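Local coordinates for putative transcriptional regulator (Methanosarcina mazei, PDB 3R0A), which is of undetermined function but, with its helix-turn-helix-related fold, probably acts as a DNA-binding transcriptional regulator, at residues I99-K102 with I103-S106. Sequence-based numbering, arbitrary orientation.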
ATOM      1  N   ILE B  99      -5.394   7.164 -13.278  1.00 45.93           N
ATOM      2  CA  ILE B  99      -5.182   8.275 -12.325  1.00 44.23           C
ATOM      3  C   ILE B  99      -4.982   7.696 -10.947  1.00 42.99           C
ATOM      4  O   ILE B  99      -4.033   8.019 -10.242  1.00 42.92           O
ATOM      5  CB  ILE B  99      -6.399   9.260 -12.218  1.00 44.31           C
ATOM      6  CG1 ILE B  99      -6.874   9.760 -13.593  1.00 45.15           C
ATOM      7  CG2 ILE B  99      -6.088  10.418 -11.217  1.00 42.28           C
ATOM      8  CD1 ILE B  99      -5.968  10.787 -14.284  1.00 46.51           C
ATOM      9  N   ILE B 100      -5.923   6.856 -10.567  1.00 42.19           N
ATOM     10  CA  ILE B 100      -5.911   6.178  -9.286  1.00 42.01           C
ATOM     11  C   ILE B 100      -4.652   5.293  -9.087  1.00 42.12           C
ATOM     12  O   ILE B 100      -4.025   5.334  -8.012  1.00 41.23           O
ATOM     13  CB  ILE B 100      -7.259   5.423  -9.087  1.00 42.00           C
ATOM     14  CG1 ILE B 100      -8.387   6.451  -8.884  1.00 40.38           C
ATOM     15  CG2 ILE B 100      -7.199   4.450  -7.916  1.00 42.88           C
ATOM     16  CD1 ILE B 100      -9.768   5.891  -8.798  1.00 39.77           C
ATOM     17  N   GLN B 101      -4.258   4.548 -10.123  1.00 42.08           N
ATOM     18  CA  GLN B 101      -3.114   3.638 -10.004  1.00 42.97           C
ATOM     19  C   GLN B 101      -1.804   4.363  -9.923  1.00 43.04           C
ATOM     20  O   GLN B 101      -0.896   3.938  -9.199  1.00 42.76           O
ATOM     21  CB  GLN B 101      -3.064   2.599 -11.120  1.00 43.46           C
ATOM     22  CG  GLN B 101      -2.063   1.450 -10.828  1.00 44.98           C
ATOM     23  CD  GLN B 101      -2.399   0.641  -9.574  1.00 47.71           C
ATOM     24  OE1 GLN B 101      -3.561   0.562  -9.132  1.00 48.80           O
ATOM     25  NE2 GLN B 101      -1.370   0.017  -8.995  1.00 50.21           N
ATOM     26  N   LYS B 102      -1.707   5.479 -10.643  1.00 43.04           N
ATOM     27  CA  LYS B 102      -0.536   6.321 -10.537  1.00 42.38           C
ATOM     28  C   LYS B 102      -0.354   6.672  -9.073  1.00 41.08           C
ATOM     29  O   LYS B 102       0.746   6.578  -8.536  1.00 41.41           O
ATOM     30  CB  LYS B 102      -0.684   7.584 -11.392  1.00 43.67           C
ATOM     31  CG  LYS B 102       0.619   8.012 -12.098  1.00 46.83           C
ATOM     32  CD  LYS B 102       0.760   7.277 -13.448  1.00 51.33           C
ATOM     33  CE  LYS B 102       0.393   8.228 -14.626  1.00 53.13           C
ATOM     34  NZ  LYS B 102      -0.137   7.393 -15.782  1.00 56.51           N
ATOM     35  N   ILE B 103      -1.459   7.037  -8.435  1.00 39.37           N
ATOM     36  CA  ILE B 103      -1.487   7.442  -7.031  1.00 38.34           C
ATOM     37  C   ILE B 103      -1.180   6.297  -6.030  1.00 37.74           C
ATOM     38  O   ILE B 103      -0.371   6.475  -5.104  1.00 38.30           O
ATOM     39  CB  ILE B 103      -2.841   8.105  -6.698  1.00 37.92           C
ATOM     40  CG1 ILE B 103      -2.995   9.415  -7.501  1.00 38.91           C
ATOM     41  CG2 ILE B 103      -2.951   8.373  -5.215  1.00 38.53           C
ATOM     42  CD1 ILE B 103      -4.407   9.998  -7.514  1.00 37.87           C
ATOM     43  N   VAL B 104      -1.836   5.152  -6.195  1.00 36.49           N
ATOM     44  CA  VAL B 104      -1.481   3.935  -5.451  1.00 35.66           C
ATOM     45  C   VAL B 104      -0.008   3.576  -5.678  1.00 35.52           C
ATOM     46  O   VAL B 104       0.698   3.226  -4.758  1.00 35.15           O
ATOM     47  CB  VAL B 104      -2.326   2.713  -5.900  1.00 36.19           C
ATOM     48  CG1 VAL B 104      -1.776   1.419  -5.277  1.00 35.26           C
ATOM     49  CG2 VAL B 104      -3.811   2.899  -5.532  1.00 34.02           C
ATOM     50  N   GLN B 105       0.453   3.666  -6.916  1.00 34.84           N
ATOM     51  CA  GLN B 105       1.838   3.346  -7.180  1.00 34.55           C
ATOM     52  C   GLN B 105       2.765   4.214  -6.299  1.00 34.89           C
ATOM     53  O   GLN B 105       3.716   3.693  -5.671  1.00 34.47           O
ATOM     54  CB  GLN B 105       2.149   3.510  -8.686  1.00 34.00           C
ATOM     55  CG  GLN B 105       3.530   3.033  -9.119  1.00 34.06           C
ATOM     56  CD  GLN B 105       3.838   1.658  -8.550  1.00 33.23           C
ATOM     57  OE1 GLN B 105       3.002   0.751  -8.650  1.00 31.76           O
ATOM     58  NE2 GLN B 105       5.015   1.514  -7.899  1.00 30.00           N
ATOM     59  N   SER B 106       2.489   5.529  -6.256  1.00 35.06           N
ATOM     60  CA  SER B 106       3.338   6.465  -5.487  1.00 35.19           C
ATOM     61  C   SER B 106       3.314   6.177  -4.001  1.00 34.61           C
ATOM     62  O   SER B 106       4.311   6.392  -3.320  1.00 35.62           O
ATOM     63  CB  SER B 106       3.023   7.941  -5.781  1.00 35.04           C
ATOM     64  OG  SER B 106       1.854   8.372  -5.094  1.00 36.25           O
TER
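With CG1 of Ile103 set anti to its own carbonyl carbon (chi1 -65°) and the chain extended beyond, CD1 runs back along the helix to lie 4.1 Å from CG2 of Ile99. The two isoleucines run alongside each other in the same direction, one turn apart on the long alpha-helix 93-119. The same chi1 rests Ile103 CG1 3.2 Å from Ile99 O, the carbonyl that also accepts the bond from Ile103 N. Ile99 and Ile103 touch Leu22 of helix 14-22, and Ile103 also Ala21, where branched apolar chains suit a helix-helix interface. An alanine in place of Ile103 would probably open a gap beside Ile99. Regular i to i+4 backbone bonds hold the turn; the bond from Val104 N to Ile100 O is nearly straight, at 2.9 Å and 171°.

Buried Ile100 sits at a boundary, touching both Leu22 and Leu115 of the second subunit, while buried Val104 packs on Ala108 of that subunit. Gln101 lies across Val104, NE2 4.0 Å from CG1. The amide of Gln105 accepts at OE1 from Gln105 of the second subunit and donates through NE2 to Asp109 of its own chain. Small and polar, Ser106 suits its exposed place, and its OG turns back to donate a 2.9 Å hydrogen bond to Ile103 O.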